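Local coordinates for protein thiamine pyrophosphokinase (Candida albicans, PDB 2G9Z) that probably makes the cofactor thiamine diphosphate by transferring a pyrophosphate group from ATP to thiamine, as a magnesium-dependent thiamine pyrophosphokinase, at residues A[144-149]-A[174-179]; A[84-89]-A[120-125]; A[76-81]-A[116-121]; A[202-207]-A[234-239]. All coordinates share one frame; numbering follows the deposited sequence.

Contact 1 of 4, residues A[144-149]-A[174-179]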
loop_
_atom_site.group_PDB
_atom_site.type_symbol
_atom_site.label_atom_id
_atom_site.label_comp_id
_atom_site.label_asym_id
_atom_site.label_seq_id
_atom_site.Cartn_x
_atom_site.Cartn_y
_atom_site.Cartn_z
ATOM N N LYS A 144 19.341 -22.856 -5.760
ATOM C CA LYS A 144 20.588 -22.135 -5.536
ATOM C C LYS A 144 20.369 -21.169 -4.381
ATOM O O LYS A 144 19.567 -20.235 -4.484
ATOM C CB LYS A 144 20.993 -21.358 -6.790
ATOM C CG LYS A 144 21.187 -22.236 -8.019
ATOM C CD LYS A 144 21.585 -21.413 -9.230
ATOM C CE LYS A 144 21.777 -22.294 -10.452
ATOM N NZ LYS A 144 22.219 -21.504 -11.632
ATOM N N ILE A 145 21.090 -21.397 -3.288
ATOM C CA ILE A 145 20.977 -20.579 -2.090
ATOM C C ILE A 145 21.953 -19.412 -2.045
ATOM O O ILE A 145 23.165 -19.600 -2.128
ATOM C CB ILE A 145 21.215 -21.423 -0.828
ATOM C CG1 ILE A 145 20.298 -22.648 -0.837
ATOM C CG2 ILE A 145 21.004 -20.567 0.419
ATOM C CD1 ILE A 145 18.826 -22.323 -0.970
ATOM N N ILE A 146 21.423 -18.204 -1.894
ATOM C CA ILE A 146 22.271 -17.025 -1.813
ATOM C C ILE A 146 21.935 -16.239 -0.555
ATOM O O ILE A 146 21.019 -15.420 -0.553
ATOM C CB ILE A 146 22.092 -16.111 -3.042
ATOM C CG1 ILE A 146 22.357 -16.902 -4.325
ATOM C CG2 ILE A 146 23.047 -14.931 -2.952
ATOM C CD1 ILE A 146 22.183 -16.084 -5.596
ATOM N N ARG A 147 22.672 -16.498 0.519
ATOM C CA ARG A 147 22.447 -15.798 1.773
ATOM C C ARG A 147 23.161 -14.453 1.776
ATOM O O ARG A 147 24.335 -14.355 1.413
ATOM C CB ARG A 147 22.929 -16.646 2.956
ATOM C CG ARG A 147 22.623 -16.026 4.315
ATOM C CD ARG A 147 22.590 -17.079 5.420
ATOM N NE ARG A 147 22.110 -16.522 6.685
ATOM C CZ ARG A 147 21.584 -17.244 7.671
ATOM N NH1 ARG A 147 21.464 -18.561 7.546
ATOM N NH2 ARG A 147 21.168 -16.648 8.781
ATOM N N GLN A 148 22.440 -13.411 2.173
ATOM C CA GLN A 148 22.994 -12.063 2.232
ATOM C C GLN A 148 22.547 -11.430 3.541
ATOM O O GLN A 148 21.366 -11.128 3.722
ATOM C CB GLN A 148 22.486 -11.239 1.049
ATOM C CG GLN A 148 22.886 -11.784 -0.309
ATOM C CD GLN A 148 24.350 -11.528 -0.635
ATOM O OE1 GLN A 148 25.243 -12.269 -0.208
ATOM N NE2 GLN A 148 24.604 -10.464 -1.381
ATOM N N SER A 149 23.492 -11.230 4.453
ATOM C CA SER A 149 23.183 -10.669 5.758
ATOM C C SER A 149 23.140 -9.145 5.828
ATOM O O SER A 149 22.846 -8.593 6.882
ATOM C CB SER A 149 24.187 -11.182 6.791
ATOM O OG SER A 149 25.475 -10.646 6.543
ATOM N N GLU A 174 26.946 -21.811 -14.013
ATOM C CA GLU A 174 25.789 -22.115 -13.178
ATOM C C GLU A 174 25.978 -21.803 -11.690
ATOM O O GLU A 174 25.000 -21.628 -10.963
ATOM C CB GLU A 174 25.418 -23.593 -13.345
ATOM C CG GLU A 174 23.971 -23.943 -13.014
ATOM C CD GLU A 174 23.000 -23.543 -14.117
ATOM O OE1 GLU A 174 23.273 -23.863 -15.293
ATOM O OE2 GLU A 174 21.959 -22.924 -13.810
ATOM N N ASN A 175 27.227 -21.729 -11.235
ATOM C CA ASN A 175 27.494 -21.448 -9.824
ATOM C C ASN A 175 28.154 -20.086 -9.616
ATOM O O ASN A 175 28.947 -19.900 -8.694
ATOM C CB ASN A 175 28.381 -22.544 -9.227
ATOM C CG ASN A 175 29.810 -22.471 -9.726
ATOM O OD1 ASN A 175 30.060 -22.488 -10.930
ATOM N ND2 ASN A 175 30.756 -22.388 -8.796
ATOM N N TRP A 176 27.813 -19.137 -10.477
ATOM C CA TRP A 176 28.358 -17.788 -10.404
ATOM C C TRP A 176 28.153 -17.142 -9.035
ATOM O O TRP A 176 28.939 -16.290 -8.617
ATOM C CB TRP A 176 27.683 -16.908 -11.454
ATOM C CG TRP A 176 26.207 -16.772 -11.212
ATOM C CD1 TRP A 176 25.217 -17.591 -11.681
ATOM C CD2 TRP A 176 25.562 -15.799 -10.379
ATOM N NE1 TRP A 176 23.996 -17.188 -11.189
ATOM C CE2 TRP A 176 24.180 -16.091 -10.387
ATOM C CE3 TRP A 176 26.020 -14.709 -9.624
ATOM C CZ2 TRP A 176 23.247 -15.331 -9.666
ATOM C CZ3 TRP A 176 25.092 -13.953 -8.906
ATOM C CH2 TRP A 176 23.723 -14.271 -8.935
ATOM N N PHE A 177 27.088 -17.551 -8.349
ATOM C CA PHE A 177 26.718 -17.001 -7.045
ATOM C C PHE A 177 27.526 -17.497 -5.860
ATOM O O PHE A 177 27.525 -16.870 -4.799
ATOM C CB PHE A 177 25.256 -17.306 -6.756
ATOM C CG PHE A 177 24.971 -18.770 -6.616
ATOM C CD1 PHE A 177 24.848 -19.578 -7.740
ATOM C CD2 PHE A 177 24.849 -19.348 -5.356
ATOM C CE1 PHE A 177 24.606 -20.942 -7.614
ATOM C CE2 PHE A 177 24.608 -20.711 -5.220
ATOM C CZ PHE A 177 24.486 -21.510 -6.354
ATOM N N GLU A 178 28.192 -18.633 -6.018
ATOM C CA GLU A 178 28.964 -19.177 -4.914
ATOM C C GLU A 178 30.224 -18.358 -4.672
ATOM O O GLU A 178 30.780 -17.760 -5.591
ATOM C CB GLU A 178 29.313 -20.646 -5.184
ATOM C CG GLU A 178 28.097 -21.487 -5.564
ATOM C CD GLU A 178 28.339 -22.979 -5.429
ATOM O OE1 GLU A 178 29.384 -23.461 -5.914
ATOM O OE2 GLU A 178 27.476 -23.669 -4.841
ATOM N N SER A 179 30.647 -18.314 -3.415
ATOM C CA SER A 179 31.841 -17.577 -3.028
ATOM C C SER A 179 31.727 -16.058 -3.111
ATOM O O SER A 179 32.739 -15.362 -3.048
ATOM C CB SER A 179 33.044 -18.050 -3.850
ATOM O OG SER A 179 33.472 -19.328 -3.413
#
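At the border of the Rossmann-like alpha/beta catalytic domain, Lys144 and Ile146 of edge strand 144-147 pack against Phe177, which belongs to a type I beta turn running from Asn175 to Glu178 in the loop between helices 155-170 and 185-195. The Phe177 ring is the centre of the contact. Lys144 CB sits over one face in a CH-pi contact, 3.9 Å from the ring centroid and 28° off the normal, while Glu178 CG of the turn itself lies against the opposite face. With CG between the backbone N and the carbonyl carbon (chi1 65°), the ring swings out of the turn toward the strand. The extended Lys144 chain then crosses the ring at about a right angle, its CD 3.5 Å from Phe177 CE1, and carries the ammonium on to Glu174. There Lys144 NZ is gripped twice: it forms a salt bridge to Glu174 OE2 at 2.6 Å, arriving on the anti side of the carboxylate, and donates to Glu174 O at 2.9 Å, in the carbonyl plane on a lone pair. Asn170, at the end of helix 155-170, adds a weak hydrogen bond to the same carboxylate oxygen. Deeper in, Trp176 packs on helices 155-170 and 185-195, and its NE1 bonds to the Tyr122 hydroxyl of the adjacent strand. Phe177 CB lies over the centre of the indole. Ile146 reaches into the corner between the two aromatic residues, with CD1 3.5 Å from Phe177 CB and 4.1 Å from Trp176 CH2.

Contact 2 of 4, residues A[84-89]-A[120-125]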
loop_
_atom_site.group_PDB
_atom_site.type_symbol
_atom_site.label_atom_id
_atom_site.label_comp_id
_atom_site.label_asym_id
_atom_site.label_seq_id
_atom_site.Cartn_x
_atom_site.Cartn_y
_atom_site.Cartn_z
ATOM N N CYS A 84 7.157 -19.054 -16.701
ATOM C CA CYS A 84 8.401 -18.414 -16.305
ATOM C C CYS A 84 9.650 -19.259 -16.511
ATOM O O CYS A 84 9.667 -20.467 -16.265
ATOM C CB CYS A 84 8.320 -17.966 -14.845
ATOM S SG CYS A 84 7.093 -16.676 -14.565
ATOM N N GLU A 85 10.698 -18.577 -16.953
ATOM C CA GLU A 85 11.996 -19.166 -17.227
ATOM C C GLU A 85 12.754 -19.425 -15.926
ATOM O O GLU A 85 13.342 -20.490 -15.735
ATOM C CB GLU A 85 12.770 -18.200 -18.122
ATOM C CG GLU A 85 14.175 -18.611 -18.486
ATOM C CD GLU A 85 14.762 -17.689 -19.533
ATOM O OE1 GLU A 85 14.781 -16.461 -19.300
ATOM O OE2 GLU A 85 15.198 -18.189 -20.592
ATOM N N ILE A 86 12.723 -18.442 -15.032
ATOM C CA ILE A 86 13.405 -18.535 -13.743
ATOM C C ILE A 86 12.452 -18.148 -12.617
ATOM O O ILE A 86 11.635 -17.240 -12.775
ATOM C CB ILE A 86 14.633 -17.587 -13.704
ATOM C CG1 ILE A 86 15.760 -18.147 -14.575
ATOM C CG2 ILE A 86 15.104 -17.384 -12.275
ATOM C CD1 ILE A 86 16.417 -19.391 -14.017
ATOM N N ILE A 87 12.553 -18.852 -11.493
ATOM C CA ILE A 87 11.726 -18.569 -10.326
ATOM C C ILE A 87 12.645 -18.283 -9.144
ATOM O O ILE A 87 13.572 -19.047 -8.866
ATOM C CB ILE A 87 10.811 -19.759 -9.945
ATOM C CG1 ILE A 87 9.807 -20.056 -11.063
ATOM C CG2 ILE A 87 10.054 -19.433 -8.663
ATOM C CD1 ILE A 87 10.359 -20.872 -12.210
ATOM N N VAL A 88 12.384 -17.179 -8.451
ATOM C CA VAL A 88 13.187 -16.781 -7.297
ATOM C C VAL A 88 12.326 -16.562 -6.058
ATOM O O VAL A 88 11.299 -15.886 -6.127
ATOM C CB VAL A 88 13.935 -15.457 -7.571
ATOM C CG1 VAL A 88 14.733 -15.039 -6.338
ATOM C CG2 VAL A 88 14.831 -15.601 -8.786
ATOM N N CYS A 89 12.740 -17.135 -4.930
ATOM C CA CYS A 89 12.023 -16.941 -3.676
ATOM C C CYS A 89 12.840 -16.001 -2.804
ATOM O O CYS A 89 14.033 -16.217 -2.593
ATOM C CB CYS A 89 11.831 -18.257 -2.917
ATOM S SG CYS A 89 10.651 -19.395 -3.629
ATOM N N PRO A 120 12.365 -23.809 -6.822
ATOM C CA PRO A 120 12.818 -22.491 -7.267
ATOM C C PRO A 120 14.286 -22.504 -7.685
ATOM O O PRO A 120 15.104 -23.227 -7.111
ATOM C CB PRO A 120 12.563 -21.619 -6.042
ATOM C CG PRO A 120 12.853 -22.559 -4.914
ATOM C CD PRO A 120 12.175 -23.840 -5.360
ATOM N N ASP A 121 14.609 -21.709 -8.696
ATOM C CA ASP A 121 15.977 -21.617 -9.184
ATOM C C ASP A 121 16.892 -21.012 -8.126
ATOM O O ASP A 121 18.004 -21.495 -7.906
ATOM C CB ASP A 121 16.016 -20.773 -10.453
ATOM C CG ASP A 121 15.336 -21.456 -11.619
ATOM O OD1 ASP A 121 16.016 -22.226 -12.327
ATOM O OD2 ASP A 121 14.120 -21.238 -11.813
ATOM N N TYR A 122 16.419 -19.957 -7.468
ATOM C CA TYR A 122 17.198 -19.278 -6.438
ATOM C C TYR A 122 16.352 -18.951 -5.212
ATOM O O TYR A 122 15.155 -18.688 -5.321
ATOM C CB TYR A 122 17.757 -17.949 -6.967
ATOM C CG TYR A 122 18.686 -18.029 -8.157
ATOM C CD1 TYR A 122 20.071 -18.121 -7.987
ATOM C CD2 TYR A 122 18.187 -17.961 -9.456
ATOM C CE1 TYR A 122 20.933 -18.134 -9.083
ATOM C CE2 TYR A 122 19.038 -17.978 -10.562
ATOM C CZ TYR A 122 20.408 -18.063 -10.365
ATOM O OH TYR A 122 21.243 -18.068 -11.455
ATOM N N ILE A 123 16.990 -18.969 -4.048
ATOM C CA ILE A 123 16.348 -18.603 -2.790
ATOM C C ILE A 123 17.357 -17.636 -2.187
ATOM O O ILE A 123 18.480 -18.036 -1.879
ATOM C CB ILE A 123 16.173 -19.801 -1.844
ATOM C CG1 ILE A 123 15.167 -20.793 -2.434
ATOM C CG2 ILE A 123 15.702 -19.310 -0.481
ATOM C CD1 ILE A 123 14.947 -22.026 -1.573
ATOM N N VAL A 124 16.980 -16.367 -2.044
ATOM C CA VAL A 124 17.910 -15.376 -1.514
ATOM C C VAL A 124 17.374 -14.471 -0.406
ATOM O O VAL A 124 16.165 -14.338 -0.227
ATOM C CB VAL A 124 18.490 -14.494 -2.671
ATOM C CG1 VAL A 124 17.988 -14.996 -4.023
ATOM C CG2 VAL A 124 18.149 -13.032 -2.471
ATOM N N GLY A 125 18.296 -13.860 0.333
ATOM C CA GLY A 125 17.921 -12.960 1.413
ATOM C C GLY A 125 18.766 -13.188 2.649
ATOM O O GLY A 125 19.753 -13.927 2.600
HETATM O O HOH W 1 14.825 -23.077 -14.377
#
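Ile87 O takes two backbone N-H groups from the chain entering strand 122-125: Tyr122 N, at 3.3 Å, and Asp121 N, a weak bond bent to 126°. Asp121 CG stands beside its backbone N (chi1 -68°), which turns the carboxylate toward strand 86-90, and Asp121 OD2 accepts from Ile87 N at 2.9 Å, on the anti side. A water donates to both Asp121 OD1 and Glu85 O, tying the segments together. Ile86 CD1 presses on the same carboxylate, crossing it at about a right angle. Farther along, the strands pair in parallel: Cys89 N bonds to Tyr122 O at 2.9 Å, and Val124 N to Cys89 O at 3.0 Å. On one face of the sheet Val88 lies beside Tyr122 and Val124, with Ile86 CG2 at the edge of the tyrosine ring; on the other, Cys89 SG meets Pro120 CB at 3.8 Å. The Tyr122 hydroxyl is bonded to His166 of helix 155-170, which covers the Val88 and Tyr122 face, whereas helix 93-100 lies on the Cys89 face. Strands 64-68 and 144-147 flank the pair, and both strands run on to magnesium ligands, Asp91 after one and Asp126 after the other.

Contact 3 of 4, residues A[76-81]-A[116-121]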
loop_
_atom_site.group_PDB
_atom_site.type_symbol
_atom_site.label_atom_id
_atom_site.label_comp_id
_atom_site.label_asym_id
_atom_site.label_seq_id
_atom_site.Cartn_x
_atom_site.Cartn_y
_atom_site.Cartn_z
ATOM N N ASP A 76 -3.150 -18.647 -9.077
ATOM C CA ASP A 76 -2.941 -19.916 -9.755
ATOM C C ASP A 76 -1.441 -19.997 -10.037
ATOM O O ASP A 76 -0.988 -19.758 -11.158
ATOM C CB ASP A 76 -3.726 -19.950 -11.066
ATOM C CG ASP A 76 -3.581 -21.269 -11.801
ATOM O OD1 ASP A 76 -2.690 -22.068 -11.436
ATOM O OD2 ASP A 76 -4.356 -21.501 -12.753
ATOM N N LEU A 77 -0.685 -20.333 -8.997
ATOM C CA LEU A 77 0.767 -20.434 -9.065
ATOM C C LEU A 77 1.305 -21.270 -10.217
ATOM O O LEU A 77 2.162 -20.812 -10.974
ATOM C CB LEU A 77 1.304 -20.992 -7.746
ATOM C CG LEU A 77 2.826 -21.092 -7.622
ATOM C CD1 LEU A 77 3.446 -19.700 -7.729
ATOM C CD2 LEU A 77 3.180 -21.737 -6.295
ATOM N N ILE A 78 0.807 -22.495 -10.350
ATOM C CA ILE A 78 1.277 -23.392 -11.402
ATOM C C ILE A 78 1.179 -22.823 -12.814
ATOM O O ILE A 78 2.095 -22.998 -13.617
ATOM C CB ILE A 78 0.541 -24.756 -11.337
ATOM C CG1 ILE A 78 1.126 -25.607 -10.203
ATOM C CG2 ILE A 78 0.696 -25.512 -12.655
ATOM C CD1 ILE A 78 1.104 -24.946 -8.842
ATOM N N SER A 79 0.080 -22.143 -13.122
ATOM C CA SER A 79 -0.088 -21.566 -14.452
ATOM C C SER A 79 0.981 -20.509 -14.729
ATOM O O SER A 79 1.547 -20.456 -15.822
ATOM C CB SER A 79 -1.477 -20.932 -14.587
ATOM O OG SER A 79 -2.498 -21.883 -14.343
ATOM N N LEU A 80 1.245 -19.672 -13.732
ATOM C CA LEU A 80 2.235 -18.612 -13.863
ATOM C C LEU A 80 3.630 -19.225 -13.961
ATOM O O LEU A 80 4.413 -18.882 -14.848
ATOM C CB LEU A 80 2.166 -17.678 -12.650
ATOM C CG LEU A 80 2.387 -16.180 -12.888
ATOM C CD1 LEU A 80 2.557 -15.484 -11.547
ATOM C CD2 LEU A 80 3.603 -15.950 -13.757
ATOM N N TRP A 81 3.925 -20.136 -13.038
ATOM C CA TRP A 81 5.217 -20.819 -12.988
ATOM C C TRP A 81 5.584 -21.384 -14.356
ATOM O O TRP A 81 6.686 -21.167 -14.854
ATOM C CB TRP A 81 5.153 -21.947 -11.955
ATOM C CG TRP A 81 6.453 -22.660 -11.693
ATOM C CD1 TRP A 81 7.152 -23.443 -12.563
ATOM C CD2 TRP A 81 7.183 -22.677 -10.459
ATOM N NE1 TRP A 81 8.275 -23.953 -11.948
ATOM C CE2 TRP A 81 8.316 -23.499 -10.656
ATOM C CE3 TRP A 81 6.987 -22.079 -9.206
ATOM C CZ2 TRP A 81 9.254 -23.739 -9.643
ATOM C CZ3 TRP A 81 7.918 -22.318 -8.197
ATOM C CH2 TRP A 81 9.039 -23.144 -8.424
ATOM N N SER A 116 7.463 -31.317 -5.225
ATOM C CA SER A 116 8.784 -31.558 -5.794
ATOM C C SER A 116 8.944 -31.160 -7.263
ATOM O O SER A 116 10.063 -31.086 -7.762
ATOM C CB SER A 116 9.166 -33.032 -5.614
ATOM O OG SER A 116 8.186 -33.888 -6.173
ATOM N N ASP A 117 7.841 -30.903 -7.959
ATOM C CA ASP A 117 7.932 -30.511 -9.368
ATOM C C ASP A 117 8.134 -29.009 -9.550
ATOM O O ASP A 117 8.302 -28.525 -10.668
ATOM C CB ASP A 117 6.673 -30.930 -10.133
ATOM C CG ASP A 117 6.549 -32.428 -10.270
ATOM O OD1 ASP A 117 7.567 -33.076 -10.588
ATOM O OD2 ASP A 117 5.434 -32.954 -10.071
ATOM N N TYR A 118 8.127 -28.272 -8.447
ATOM C CA TYR A 118 8.283 -26.830 -8.517
ATOM C C TYR A 118 9.365 -26.346 -7.568
ATOM O O TYR A 118 9.081 -25.809 -6.496
ATOM C CB TYR A 118 6.937 -26.177 -8.210
ATOM C CG TYR A 118 5.859 -26.660 -9.154
ATOM C CD1 TYR A 118 5.666 -26.050 -10.392
ATOM C CD2 TYR A 118 5.078 -27.775 -8.841
ATOM C CE1 TYR A 118 4.724 -26.540 -11.299
ATOM C CE2 TYR A 118 4.135 -28.274 -9.740
ATOM C CZ TYR A 118 3.964 -27.651 -10.967
ATOM O OH TYR A 118 3.038 -28.140 -11.859
ATOM N N ILE A 119 10.611 -26.553 -7.979
ATOM C CA ILE A 119 11.757 -26.144 -7.185
ATOM C C ILE A 119 12.235 -24.801 -7.709
ATOM O O ILE A 119 12.484 -24.644 -8.902
ATOM C CB ILE A 119 12.915 -27.162 -7.299
ATOM C CG1 ILE A 119 12.402 -28.581 -7.025
ATOM C CG2 ILE A 119 14.018 -26.796 -6.326
ATOM C CD1 ILE A 119 11.754 -28.765 -5.664
ATOM N N PRO A 120 12.365 -23.809 -6.822
ATOM C CA PRO A 120 12.818 -22.491 -7.267
ATOM C C PRO A 120 14.286 -22.504 -7.685
ATOM O O PRO A 120 15.104 -23.227 -7.111
ATOM C CB PRO A 120 12.563 -21.619 -6.042
ATOM C CG PRO A 120 12.853 -22.559 -4.914
ATOM C CD PRO A 120 12.175 -23.840 -5.360
ATOM N N ASP A 121 14.609 -21.709 -8.696
ATOM C CA ASP A 121 15.977 -21.617 -9.184
ATOM C C ASP A 121 16.892 -21.012 -8.126
ATOM O O ASP A 121 18.004 -21.495 -7.906
ATOM C CB ASP A 121 16.016 -20.773 -10.453
ATOM C CG ASP A 121 15.336 -21.456 -11.619
ATOM O OD1 ASP A 121 16.016 -22.226 -12.327
ATOM O OD2 ASP A 121 14.120 -21.238 -11.813
#
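The Trp81 indole carries Tyr118 over one face and the backbone of Ile119 and Pro120 at its edge. Tyr118 CB lies over the six-membered ring, 3.7 Å from its centroid and only 13° off the normal. The tyrosine ring then stands upright on the five-membered ring in a T-shaped pair, centroids 4.9 Å apart and planes at 90°, with Tyr118 CD1 as the atom that presses on the indole. At the edge of the indole, near its plane, Ile119 O is 3.4 Å from Trp81 CZ2. Trp81 CG points opposite its own backbone N (chi1 -174°), which carries the indole away from the short helix 77-81, one face to Tyr118 and its edge to the backbone of Ile119 and Pro120. One turn earlier, Ile78 lies over a face of the tyrosine, CD1 above it and CG1 closest, 3.6 Å from Tyr118 CZ. This is apolar packing between a helix and the loop that leads into strand 122-125. Leu97 of helix 93-100 touches both Trp81 and Pro120, the Tyr118 ring also meets Phe101, and Tyr138 of helix 132-139 packs on Ile119 and Pro120.

Contact 4 of 4, residues A[202-207]-A[234-239]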
loop_
_atom_site.group_PDB
_atom_site.type_symbol
_atom_site.label_atom_id
_atom_site.label_comp_id
_atom_site.label_asym_id
_atom_site.label_seq_id
_atom_site.Cartn_x
_atom_site.Cartn_y
_atom_site.Cartn_z
ATOM N N ASP A 202 21.164 -4.593 -23.118
ATOM C CA ASP A 202 19.994 -4.831 -23.959
ATOM C C ASP A 202 19.337 -6.204 -23.827
ATOM O O ASP A 202 19.570 -7.101 -24.638
ATOM C CB ASP A 202 20.343 -4.572 -25.429
ATOM C CG ASP A 202 21.374 -5.541 -25.965
ATOM O OD1 ASP A 202 22.479 -5.619 -25.387
ATOM O OD2 ASP A 202 21.078 -6.222 -26.969
ATOM N N ILE A 203 18.506 -6.358 -22.802
ATOM C CA ILE A 203 17.787 -7.606 -22.583
ATOM C C ILE A 203 16.437 -7.315 -21.930
ATOM O O ILE A 203 16.366 -6.728 -20.851
ATOM C CB ILE A 203 18.598 -8.588 -21.703
ATOM C CG1 ILE A 203 17.804 -9.886 -21.520
ATOM C CG2 ILE A 203 18.931 -7.946 -20.363
ATOM C CD1 ILE A 203 18.548 -10.962 -20.765
ATOM N N ASP A 204 15.369 -7.718 -22.609
ATOM C CA ASP A 204 14.014 -7.499 -22.121
ATOM C C ASP A 204 13.609 -8.548 -21.099
ATOM O O ASP A 204 13.546 -9.738 -21.403
ATOM C CB ASP A 204 13.030 -7.514 -23.290
ATOM C CG ASP A 204 13.326 -6.433 -24.306
ATOM O OD1 ASP A 204 13.301 -5.242 -23.930
ATOM O OD2 ASP A 204 13.586 -6.774 -25.479
ATOM N N ILE A 205 13.327 -8.090 -19.887
ATOM C CA ILE A 205 12.936 -8.974 -18.801
ATOM C C ILE A 205 11.589 -8.554 -18.222
ATOM O O ILE A 205 11.322 -7.368 -18.041
ATOM C CB ILE A 205 13.978 -8.936 -17.654
ATOM C CG1 ILE A 205 15.379 -9.225 -18.200
ATOM C CG2 ILE A 205 13.607 -9.942 -16.574
ATOM C CD1 ILE A 205 15.527 -10.584 -18.820
ATOM N N THR A 206 10.747 -9.539 -17.945
ATOM C CA THR A 206 9.445 -9.300 -17.340
ATOM C C THR A 206 9.460 -10.060 -16.020
ATOM O O THR A 206 9.613 -11.283 -15.999
ATOM C CB THR A 206 8.289 -9.834 -18.219
ATOM O OG1 THR A 206 8.228 -9.086 -19.440
ATOM C CG2 THR A 206 6.961 -9.702 -17.486
ATOM N N ILE A 207 9.333 -9.329 -14.918
ATOM C CA ILE A 207 9.340 -9.943 -13.600
ATOM C C ILE A 207 7.976 -9.868 -12.924
ATOM O O ILE A 207 7.479 -8.783 -12.621
ATOM C CB ILE A 207 10.349 -9.260 -12.656
ATOM C CG1 ILE A 207 11.738 -9.222 -13.294
ATOM C CG2 ILE A 207 10.405 -10.025 -11.329
ATOM C CD1 ILE A 207 12.758 -8.450 -12.463
ATOM N N TYR A 234 16.713 0.692 -15.276
ATOM C CA TYR A 234 16.640 -0.426 -16.212
ATOM C C TYR A 234 15.284 -0.440 -16.910
ATOM O O TYR A 234 14.418 -1.260 -16.596
ATOM C CB TYR A 234 16.840 -1.739 -15.449
ATOM C CG TYR A 234 17.882 -1.640 -14.358
ATOM C CD1 TYR A 234 19.242 -1.556 -14.663
ATOM C CD2 TYR A 234 17.504 -1.574 -13.021
ATOM C CE1 TYR A 234 20.199 -1.404 -13.656
ATOM C CE2 TYR A 234 18.450 -1.421 -12.007
ATOM C CZ TYR A 234 19.792 -1.337 -12.330
ATOM O OH TYR A 234 20.721 -1.185 -11.323
ATOM N N PRO A 235 15.083 0.472 -17.874
ATOM C CA PRO A 235 13.822 0.564 -18.615
ATOM C C PRO A 235 13.377 -0.692 -19.359
ATOM O O PRO A 235 12.193 -0.846 -19.649
ATOM C CB PRO A 235 14.051 1.755 -19.549
ATOM C CG PRO A 235 15.546 1.791 -19.714
ATOM C CD PRO A 235 16.029 1.510 -18.320
ATOM N N LYS A 236 14.315 -1.588 -19.657
ATOM C CA LYS A 236 13.986 -2.817 -20.372
ATOM C C LYS A 236 13.377 -3.884 -19.466
ATOM O O LYS A 236 12.879 -4.903 -19.943
ATOM C CB LYS A 236 15.232 -3.376 -21.069
ATOM C CG LYS A 236 15.555 -2.701 -22.389
ATOM C CD LYS A 236 16.947 -3.074 -22.879
ATOM C CE LYS A 236 17.091 -2.805 -24.367
ATOM N NZ LYS A 236 16.618 -1.442 -24.736
ATOM N N VAL A 237 13.429 -3.661 -18.157
ATOM C CA VAL A 237 12.844 -4.614 -17.225
ATOM C C VAL A 237 11.426 -4.151 -16.914
ATOM O O VAL A 237 11.226 -3.032 -16.452
ATOM C CB VAL A 237 13.645 -4.691 -15.906
ATOM C CG1 VAL A 237 12.959 -5.647 -14.933
ATOM C CG2 VAL A 237 15.070 -5.158 -16.189
ATOM N N THR A 238 10.446 -5.004 -17.195
ATOM C CA THR A 238 9.053 -4.679 -16.919
ATOM C C THR A 238 8.649 -5.447 -15.673
ATOM O O THR A 238 8.764 -6.673 -15.628
ATOM C CB THR A 238 8.124 -5.092 -18.080
ATOM O OG1 THR A 238 8.531 -4.421 -19.277
ATOM C CG2 THR A 238 6.676 -4.716 -17.767
ATOM N N VAL A 239 8.190 -4.726 -14.655
ATOM C CA VAL A 239 7.787 -5.361 -13.416
ATOM C C VAL A 239 6.277 -5.346 -13.216
ATOM O O VAL A 239 5.621 -4.319 -13.385
ATOM C CB VAL A 239 8.450 -4.679 -12.199
ATOM C CG1 VAL A 239 7.942 -5.308 -10.902
ATOM C CG2 VAL A 239 9.956 -4.811 -12.296
#
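Lys236 lies along the segment 202-204 at the start of a beta-alpha-beta unit, where strand 205-210, helix 217-233 and strand 237-242 follow one another and the two strands pair in parallel. Its CB rests 3.5 Å from Ile203 O, and its CG 3.7 Å from Asp204 OD1. Next, Lys236 CD passes 3.6 Å from Ile203 N, a backbone nitrogen buried here with no hydrogen-bond partner in the model, and CE reaches Asp202 CA at 3.6 Å. A bend at the last torsion (chi4 49°) turns NZ aside, leaving it 5.1 Å from Asp204 OD1; the opposite charges are near each other without a salt bridge. The side chain of this lysine therefore makes its contact through its methylenes. Its backbone opens the ladder: Ile205 N donates to Lys236 O at 3.2 Å. The next bond is shorter and straighter, Thr238 N to Ile205 O at 2.7 Å, and Ile207 N continues the series to Thr238 O. A type I turn from Tyr234 to Val237 brings the chain from helix 217-233 into this register. Thr206 and Thr238 share one face of the sheet. The other is apolar: helix 155-170 packs on Ile205 and Ile207, helix 217-233 on Val239, and Ile207 CD1 lies 3.7 Å from Val237 CG1.

Overall arrangement
Contacts 1, 2 and 4 all reach one large sheet, and contact 3 packs beside it. Contacts 1 and 2 have centres 12 Å apart and are joined directly, as strands 144-147 and 122-125 are neighbours; Gln148 N is 2.8 Å from Gly125 O, a probable hydrogen bond. Contact 3 shares Pro120 and Asp121 with contact 2, and Trp81 CZ3 touches Ile87 CG2 at 3.6 Å. Contact 4 lies beyond strand 64-68, its centre about 17 Å from that of contact 2. The magnesium site of Asp91, Asp126, Asp128 and Asp155, where the ligand also binds, is closer to contact 2 (Val124 side chain about 8 Å from a magnesium ion) than to contact 1 (Ile146 side chain, about 11 Å).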